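Local structure of cadherin-23 (Mus musculus, 5VH2) at residues L107-Q112 with D139-N144; E131-Q136 with V202-T207. The protein probably mediates calcium-dependent adhesion in the inner ear, as a cadherin involved in hearing and mechanotransduction whose repeats are joined by cation-binding linkers. The protein carries 1 engineered substitution. All coordinates share one frame; numbering follows the deposited sequence.

Contact 1. Residues L107-Q112 with D139-N144. Engineered in segment 139-144: D139 (natural residue Ser). With NA (sodium ion), chain H; CA (calcium ion), chain G; CA (calcium ion), chain F.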
ATOM      1  N   LEU A 107       2.263   3.767  -3.792  1.00 28.63           N
ATOM      2  CA  LEU A 107       2.795   2.515  -4.283  1.00 29.64           C
ATOM      3  C   LEU A 107       3.828   1.954  -3.310  1.00 29.68           C
ATOM      4  O   LEU A 107       5.028   2.217  -3.428  1.00 30.00           O
ATOM      5  CB  LEU A 107       3.413   2.742  -5.648  1.00 30.52           C
ATOM      6  CG  LEU A 107       3.676   1.494  -6.493  1.00 31.77           C
ATOM      7  CD1 LEU A 107       2.410   0.879  -7.094  1.00 32.13           C
ATOM      8  CD2 LEU A 107       4.644   1.889  -7.593  1.00 32.56           C
ATOM      9  N   ASP A 108       3.344   1.155  -2.362  1.00 35.31           N
ATOM     10  CA  ASP A 108       4.172   0.546  -1.316  1.00 35.98           C
ATOM     11  C   ASP A 108       3.912  -0.963  -1.109  1.00 34.58           C
ATOM     12  O   ASP A 108       4.275  -1.517  -0.082  1.00 35.18           O
ATOM     13  CB  ASP A 108       3.929   1.287  -0.000  1.00 37.69           C
ATOM     14  CG  ASP A 108       2.507   1.102   0.540  1.00 37.10           C
ATOM     15  OD1 ASP A 108       1.572   0.807  -0.237  1.00 35.61           O
ATOM     16  OD2 ASP A 108       2.307   1.270   1.753  1.00 38.26           O
ATOM     17  N   GLU A 109       3.280  -1.615  -2.075  1.00 32.91           N
ATOM     18  CA  GLU A 109       2.887  -3.016  -1.903  1.00 31.73           C
ATOM     19  C   GLU A 109       3.305  -3.839  -3.102  1.00 30.49           C
ATOM     20  O   GLU A 109       3.631  -3.286  -4.136  1.00 30.36           O
ATOM     21  CB  GLU A 109       1.371  -3.169  -1.692  1.00 31.03           C
ATOM     22  CG  GLU A 109       0.795  -2.424  -0.515  1.00 32.18           C
ATOM     23  CD  GLU A 109       1.221  -2.996   0.811  1.00 33.07           C
ATOM     24  OE1 GLU A 109       0.878  -2.385   1.832  1.00 34.26           O
ATOM     25  OE2 GLU A 109       1.891  -4.040   0.834  1.00 32.72           O
ATOM     26  N   ALA A 110       3.234  -5.166  -2.945  1.00 29.70           N
ATOM     27  CA  ALA A 110       3.712  -6.112  -3.948  1.00 28.71           C
ATOM     28  C   ALA A 110       2.641  -6.349  -5.024  1.00 27.47           C
ATOM     29  O   ALA A 110       1.892  -5.415  -5.372  1.00 27.50           O
ATOM     30  CB  ALA A 110       4.147  -7.417  -3.272  1.00 28.69           C
ATOM     31  N   VAL A 111       2.596  -7.560  -5.580  1.00 26.57           N
ATOM     32  CA  VAL A 111       1.755  -7.877  -6.720  1.00 25.58           C
ATOM     33  C   VAL A 111       1.304  -9.327  -6.604  1.00 24.97           C
ATOM     34  O   VAL A 111       2.126 -10.191  -6.258  1.00 25.14           O
ATOM     35  CB  VAL A 111       2.591  -7.809  -7.995  1.00 25.35           C
ATOM     36  CG1 VAL A 111       1.740  -8.193  -9.183  1.00 24.52           C
ATOM     37  CG2 VAL A 111       3.209  -6.424  -8.156  1.00 26.15           C
ATOM     38  N   GLN A 112       0.041  -9.602  -6.944  1.00 24.38           N
ATOM     39  CA  GLN A 112      -0.466 -10.988  -7.027  1.00 23.90           C
ATOM     40  C   GLN A 112      -0.597 -11.450  -8.481  1.00 23.30           C
ATOM     41  O   GLN A 112      -0.931 -10.647  -9.346  1.00 23.14           O
ATOM     42  CB  GLN A 112      -1.854 -11.111  -6.406  1.00 23.81           C
ATOM     43  CG  GLN A 112      -2.009 -10.597  -4.997  1.00 24.47           C
ATOM     44  CD  GLN A 112      -3.457 -10.607  -4.578  1.00 24.33           C
ATOM     45  OE1 GLN A 112      -3.976 -11.621  -4.108  1.00 24.31           O
ATOM     46  NE2 GLN A 112      -4.132  -9.475  -4.761  1.00 24.33           N
ATOM     47  N   ASP A 139      -1.428  -5.472  -9.566  1.00 24.85           N
ATOM     48  CA  ASP A 139      -0.836  -4.618  -8.552  1.00 25.74           C
ATOM     49  C   ASP A 139      -1.764  -4.544  -7.336  1.00 25.91           C
ATOM     50  O   ASP A 139      -2.880  -4.015  -7.417  1.00 25.90           O
ATOM     51  CB  ASP A 139      -0.630  -3.216  -9.138  1.00 26.52           C
ATOM     52  CG  ASP A 139      -0.118  -2.227  -8.147  1.00 27.69           C
ATOM     53  OD1 ASP A 139       0.570  -2.658  -7.202  1.00 27.95           O
ATOM     54  OD2 ASP A 139      -0.394  -1.024  -8.345  1.00 28.48           O
ATOM     55  N   ILE A 140      -1.274  -5.049  -6.208  1.00 26.20           N
ATOM     56  CA  ILE A 140      -1.992  -4.929  -4.939  1.00 26.62           C
ATOM     57  C   ILE A 140      -2.411  -3.488  -4.678  1.00 27.47           C
ATOM     58  O   ILE A 140      -3.531  -3.256  -4.274  1.00 27.46           O
ATOM     59  CB  ILE A 140      -1.152  -5.467  -3.759  1.00 27.22           C
ATOM     60  CG1 ILE A 140      -1.044  -7.005  -3.845  1.00 26.46           C
ATOM     61  CG2 ILE A 140      -1.751  -5.047  -2.421  1.00 28.02           C
ATOM     62  CD1 ILE A 140       0.034  -7.610  -2.968  1.00 27.10           C
ATOM     63  N   ASP A 141      -1.523  -2.533  -4.938  1.00 28.30           N
ATOM     64  CA  ASP A 141      -1.805  -1.106  -4.707  1.00 29.40           C
ATOM     65  C   ASP A 141      -2.935  -0.527  -5.549  1.00 29.08           C
ATOM     66  O   ASP A 141      -3.476   0.527  -5.197  1.00 29.96           O
ATOM     67  CB  ASP A 141      -0.557  -0.248  -4.964  1.00 30.48           C
ATOM     68  CG  ASP A 141       0.535  -0.474  -3.951  1.00 31.30           C
ATOM     69  OD1 ASP A 141       0.438   0.040  -2.805  1.00 32.42           O
ATOM     70  OD2 ASP A 141       1.516  -1.162  -4.318  1.00 30.93           O
ATOM     71  N   ASN A 142      -3.239  -1.196  -6.680  1.00 28.00           N
ATOM     72  CA  ASN A 142      -4.282  -0.756  -7.612  1.00 27.76           C
ATOM     73  C   ASN A 142      -3.984   0.618  -8.217  1.00 28.84           C
ATOM     74  O   ASN A 142      -4.891   1.387  -8.509  1.00 29.23           O
ATOM     75  CB  ASN A 142      -5.650  -0.809  -6.930  1.00 27.57           C
ATOM     76  CG  ASN A 142      -6.065  -2.225  -6.598  1.00 26.55           C
ATOM     77  OD1 ASN A 142      -5.666  -3.156  -7.288  1.00 25.82           O
ATOM     78  ND2 ASN A 142      -6.878  -2.401  -5.567  1.00 26.59           N
ATOM     79  N   LEU A 143      -2.693   0.897  -8.418  1.00 29.41           N
ATOM     80  CA  LEU A 143      -2.237   2.123  -9.066  1.00 30.57           C
ATOM     81  C   LEU A 143      -1.645   1.854 -10.452  1.00 30.19           C
ATOM     82  O   LEU A 143      -2.023   2.515 -11.408  1.00 30.61           O
ATOM     83  CB  LEU A 143      -1.199   2.797  -8.200  1.00 31.86           C
ATOM     84  CG  LEU A 143      -1.618   3.245  -6.783  1.00 32.68           C
ATOM     85  CD1 LEU A 143      -0.398   3.550  -5.959  1.00 33.87           C
ATOM     86  CD2 LEU A 143      -2.486   4.482  -6.826  1.00 33.72           C
ATOM     87  N   ASN A 144      -0.764   0.864 -10.564  1.00 29.48           N
ATOM     88  CA  ASN A 144       0.032   0.662 -11.775  1.00 29.34           C
ATOM     89  C   ASN A 144      -0.275  -0.622 -12.558  1.00 28.02           C
ATOM     90  O   ASN A 144      -0.786  -1.616 -12.044  1.00 27.12           O
ATOM     91  CB  ASN A 144       1.537   0.672 -11.420  1.00 29.88           C
ATOM     92  CG  ASN A 144       2.037   2.044 -11.009  1.00 31.53           C
ATOM     93  OD1 ASN A 144       1.279   3.008 -11.016  1.00 32.28           O
ATOM     94  ND2 ASN A 144       3.303   2.134 -10.653  1.00 32.21           N
TER
HETATM   95 NA    NA H1404       2.054  -3.233  -5.889  1.00 28.70          NA
HETATM   96 CA    CA G1403       0.159  -0.167   1.778  1.00 27.03          CA
HETATM   97 CA    CA F1402      -0.616   1.496  -1.144  1.00 27.43          CA
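The cation site between two successive cadherin repeats forms where the backbone of E109 and A110 meets the side chains of D139 and D141. D139-I140-D141 fits the cadherin DXD motif, although D139 is engineered from serine. Sodium is bound by D139 OD1 at 2.1 Å and by E109 O, A110 O and D141 OD2, with D193 completing the site. D141 suits its place because its two oxygens serve different ions: OD2 takes the sodium, while OD1 shares a calcium with D108 OD1. The same carboxylate also receives the linker backbone. E109 N approaches the syn lone pair of D141 OD2 (2.9 Å), whereas D108 N meets D141 OD1 from above the carboxylate plane (3.1 Å, 162°). With CG of D139 opposite its own N (chi1 176°), OD1 faces sodium and OD2 accepts N144 N and L143 N from opposite faces. I140 N donates a hydrogen bond to A110 O, and its side chain points toward E109-Q112, CG2 on E109 CB at 3.7 Å, while CG1 meets the Q112 side chain, crossed at about a right angle. A glycine in place of I140 would probably open a gap beside E109 CB and Q112 CG, taking away their apolar cover. E109 OE1 and both oxygens of D108 grip a second calcium; this concentration of acidic groups is likely to need bound cations to offset mutual repulsion.

Contact 2. Residues E131-Q136 with V202-T207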
ATOM      1  N   GLU A 131       1.534 -18.380 -29.496  1.00 29.62           N
ATOM      2  CA  GLU A 131       1.275 -18.075 -28.096  1.00 28.44           C
ATOM      3  C   GLU A 131       1.174 -19.373 -27.288  1.00 28.25           C
ATOM      4  O   GLU A 131       0.427 -20.278 -27.646  1.00 29.05           O
ATOM      5  CB  GLU A 131       0.008 -17.227 -27.932  1.00 28.38           C
ATOM      6  CG  GLU A 131       0.115 -15.818 -28.513  1.00 28.57           C
ATOM      7  CD  GLU A 131      -1.264 -15.192 -28.825  1.00 29.09           C
ATOM      8  OE1 GLU A 131      -1.504 -13.968 -28.570  1.00 28.83           O
ATOM      9  OE2 GLU A 131      -2.120 -15.951 -29.354  1.00 29.91           O
ATOM     10  N   ILE A 132       1.919 -19.426 -26.184  1.00 27.35           N
ATOM     11  CA  ILE A 132       2.083 -20.637 -25.371  1.00 27.27           C
ATOM     12  C   ILE A 132       1.189 -20.624 -24.131  1.00 26.69           C
ATOM     13  O   ILE A 132       0.559 -21.619 -23.789  1.00 27.08           O
ATOM     14  CB  ILE A 132       3.557 -20.761 -24.896  1.00 26.82           C
ATOM     15  CG1 ILE A 132       4.506 -20.807 -26.081  1.00 27.40           C
ATOM     16  CG2 ILE A 132       3.764 -22.012 -24.047  1.00 26.90           C
ATOM     17  CD1 ILE A 132       4.107 -21.844 -27.102  1.00 28.58           C
ATOM     18  N   VAL A 133       1.224 -19.501 -23.431  1.00 25.86           N
ATOM     19  CA  VAL A 133       0.467 -19.291 -22.193  1.00 25.28           C
ATOM     20  C   VAL A 133       0.606 -17.801 -21.860  1.00 24.66           C
ATOM     21  O   VAL A 133       1.451 -17.100 -22.448  1.00 24.68           O
ATOM     22  CB  VAL A 133       0.997 -20.176 -21.027  1.00 25.05           C
ATOM     23  CG1 VAL A 133       2.308 -19.627 -20.481  1.00 24.53           C
ATOM     24  CG2 VAL A 133      -0.047 -20.342 -19.917  1.00 24.83           C
ATOM     25  N   ARG A 134      -0.219 -17.308 -20.941  1.00 24.23           N
ATOM     26  CA  ARG A 134      -0.138 -15.904 -20.564  1.00 23.81           C
ATOM     27  C   ARG A 134      -0.055 -15.682 -19.065  1.00 23.27           C
ATOM     28  O   ARG A 134      -0.927 -16.125 -18.313  1.00 23.17           O
ATOM     29  CB  ARG A 134      -1.320 -15.155 -21.116  1.00 24.05           C
ATOM     30  CG  ARG A 134      -1.175 -13.669 -20.939  1.00 23.87           C
ATOM     31  CD  ARG A 134      -2.452 -12.943 -21.284  1.00 24.15           C
ATOM     32  NE  ARG A 134      -2.332 -11.550 -20.903  1.00 24.06           N
ATOM     33  CZ  ARG A 134      -3.244 -10.625 -21.155  1.00 24.38           C
ATOM     34  NH1 ARG A 134      -3.006  -9.373 -20.786  1.00 24.45           N
ATOM     35  NH2 ARG A 134      -4.375 -10.933 -21.795  1.00 24.79           N
ATOM     36  N   VAL A 135       0.997 -14.978 -18.643  1.00 23.06           N
ATOM     37  CA  VAL A 135       1.153 -14.627 -17.232  1.00 22.75           C
ATOM     38  C   VAL A 135       0.511 -13.267 -17.071  1.00 22.70           C
ATOM     39  O   VAL A 135       0.731 -12.388 -17.887  1.00 22.92           O
ATOM     40  CB  VAL A 135       2.621 -14.541 -16.792  1.00 22.77           C
ATOM     41  CG1 VAL A 135       2.739 -14.038 -15.350  1.00 22.68           C
ATOM     42  CG2 VAL A 135       3.289 -15.900 -16.969  1.00 22.92           C
ATOM     43  N   GLN A 136      -0.296 -13.135 -16.021  1.00 22.52           N
ATOM     44  CA  GLN A 136      -1.044 -11.932 -15.736  1.00 22.54           C
ATOM     45  C   GLN A 136      -0.955 -11.706 -14.240  1.00 22.45           C
ATOM     46  O   GLN A 136      -1.114 -12.642 -13.457  1.00 22.34           O
ATOM     47  CB  GLN A 136      -2.520 -12.081 -16.154  1.00 22.56           C
ATOM     48  CG  GLN A 136      -2.759 -11.959 -17.637  1.00 22.90           C
ATOM     49  CD  GLN A 136      -4.210 -12.256 -18.019  1.00 23.07           C
ATOM     50  OE1 GLN A 136      -4.523 -13.359 -18.498  1.00 23.25           O
ATOM     51  NE2 GLN A 136      -5.104 -11.282 -17.810  1.00 23.15           N
ATOM     52  N   VAL A 202       6.670 -15.848 -10.351  1.00 24.24           N
ATOM     53  CA  VAL A 202       5.875 -17.055 -10.546  1.00 24.08           C
ATOM     54  C   VAL A 202       6.629 -18.008 -11.484  1.00 24.15           C
ATOM     55  O   VAL A 202       7.412 -17.542 -12.327  1.00 24.05           O
ATOM     56  CB  VAL A 202       4.495 -16.687 -11.115  1.00 23.57           C
ATOM     57  CG1 VAL A 202       4.571 -16.326 -12.595  1.00 23.24           C
ATOM     58  CG2 VAL A 202       3.513 -17.801 -10.890  1.00 23.63           C
ATOM     59  N   LYS A 203       6.381 -19.313 -11.343  1.00 24.44           N
ATOM     60  CA  LYS A 203       6.906 -20.338 -12.253  1.00 24.64           C
ATOM     61  C   LYS A 203       6.033 -20.561 -13.462  1.00 24.35           C
ATOM     62  O   LYS A 203       4.823 -20.611 -13.337  1.00 24.22           O
ATOM     63  CB  LYS A 203       7.024 -21.696 -11.545  1.00 25.35           C
ATOM     64  CG  LYS A 203       7.985 -21.684 -10.363  1.00 25.92           C
ATOM     65  CD  LYS A 203       9.395 -21.322 -10.791  1.00 25.99           C
ATOM     66  CE  LYS A 203      10.510 -21.962  -9.959  1.00 26.87           C
ATOM     67  NZ  LYS A 203      11.473 -20.915  -9.510  1.00 27.01           N
ATOM     68  N   VAL A 204       6.651 -20.755 -14.624  1.00 24.38           N
ATOM     69  CA  VAL A 204       5.996 -21.281 -15.817  1.00 24.46           C
ATOM     70  C   VAL A 204       6.685 -22.599 -16.211  1.00 25.11           C
ATOM     71  O   VAL A 204       7.893 -22.637 -16.439  1.00 25.25           O
ATOM     72  CB  VAL A 204       6.086 -20.286 -16.981  1.00 24.12           C
ATOM     73  CG1 VAL A 204       5.422 -20.845 -18.239  1.00 24.41           C
ATOM     74  CG2 VAL A 204       5.433 -18.970 -16.610  1.00 23.63           C
ATOM     75  N   TYR A 205       5.918 -23.683 -16.280  1.00 25.64           N
ATOM     76  CA  TYR A 205       6.464 -25.014 -16.597  1.00 26.48           C
ATOM     77  C   TYR A 205       6.074 -25.434 -18.003  1.00 26.86           C
ATOM     78  O   TYR A 205       4.904 -25.722 -18.262  1.00 27.12           O
ATOM     79  CB  TYR A 205       5.906 -26.027 -15.607  1.00 27.14           C
ATOM     80  CG  TYR A 205       6.287 -25.731 -14.183  1.00 27.03           C
ATOM     81  CD1 TYR A 205       7.609 -25.907 -13.739  1.00 27.34           C
ATOM     82  CD2 TYR A 205       5.347 -25.252 -13.280  1.00 26.74           C
ATOM     83  CE1 TYR A 205       7.968 -25.605 -12.457  1.00 27.42           C
ATOM     84  CE2 TYR A 205       5.706 -24.963 -11.966  1.00 26.81           C
ATOM     85  CZ  TYR A 205       7.015 -25.153 -11.568  1.00 27.20           C
ATOM     86  OH  TYR A 205       7.371 -24.897 -10.283  1.00 27.49           O
ATOM     87  N   ILE A 206       7.040 -25.496 -18.914  1.00 27.04           N
ATOM     88  CA  ILE A 206       6.721 -25.783 -20.312  1.00 27.51           C
ATOM     89  C   ILE A 206       7.214 -27.168 -20.703  1.00 28.62           C
ATOM     90  O   ILE A 206       8.398 -27.481 -20.523  1.00 28.78           O
ATOM     91  CB  ILE A 206       7.335 -24.721 -21.218  1.00 27.03           C
ATOM     92  CG1 ILE A 206       6.522 -23.445 -21.100  1.00 26.27           C
ATOM     93  CG2 ILE A 206       7.295 -25.174 -22.676  1.00 27.79           C
ATOM     94  CD1 ILE A 206       7.215 -22.233 -21.670  1.00 25.81           C
ATOM     95  N   THR A 207       6.304 -27.982 -21.236  1.00 29.49           N
ATOM     96  CA  THR A 207       6.608 -29.358 -21.617  1.00 30.80           C
ATOM     97  C   THR A 207       6.569 -29.474 -23.154  1.00 31.48           C
ATOM     98  O   THR A 207       5.704 -28.919 -23.776  1.00 31.36           O
ATOM     99  CB  THR A 207       5.572 -30.316 -20.959  1.00 31.65           C
ATOM    100  OG1 THR A 207       5.294 -29.887 -19.614  1.00 30.89           O
ATOM    101  CG2 THR A 207       6.084 -31.734 -20.877  1.00 33.05           C
TER
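V135 overlaps two side chains of the facing strand, pushing CG1 against V202 CG1 at 4.0 Å and CG2 against V204 CG2 at 3.8 Å. This is core packing of the cadherin beta-sandwich, in which strand 131-139 belongs to one sheet and strand 200-209 to the other. The two segments run in nearly opposite directions, 174° apart, yet no hydrogen bond joins them: CA atoms of V135 and V204 lie 8.4 Å apart, so methyl groups alone bridge the gap. V135 and V202 meet tip to tip, and their beta-branched side chains suit extended strands and put two methyls each at the interface between the sheets. V204 sits between two neighbours. With CG1 opposite the backbone N (chi1 179°), that methyl reaches V133 CG1 at 4.0 Å, the two side chains sliding past each other in opposite directions, while CG2 remains for V135. Both I132 and V133 direct their side chains at the other sheet, although they are consecutive. Their backbones both bond to I171 of strand 170-173, consistent with a beta bulge, which turns two adjacent apolar residues inward. F113 packs on V135 and V202 at one end of the row, and A120 and I122 lie against I132 at the other. The longer I206 suits this last position, since its side chain, crossing that of I132 at about a right angle, extends to bring CD1 within 4.2 Å of I132 CG2.

Contact 1 lies at the junction of the two repeats and contact 2 in the core of the second repeat of this fragment, with centres 22 Å apart and no direct touch between them. Strand 131-139 connects them: it supplies core residues to contact 2 and then delivers D139 to the sodium site of contact 1. Its neighbour in the sheet, strand 111-113, carries the end of the other segment, V111 and Q112, and the backbone of Q112 bonds to Y138. The next residue, F113, reaches V135 and V202 in contact 2. Strand 200-209 is also common ground, since A110 and V111 touch S200 near its start. Strands 111-113, 131-139 and 200-209 thus run from the cation-binding end of the repeat into its apolar core.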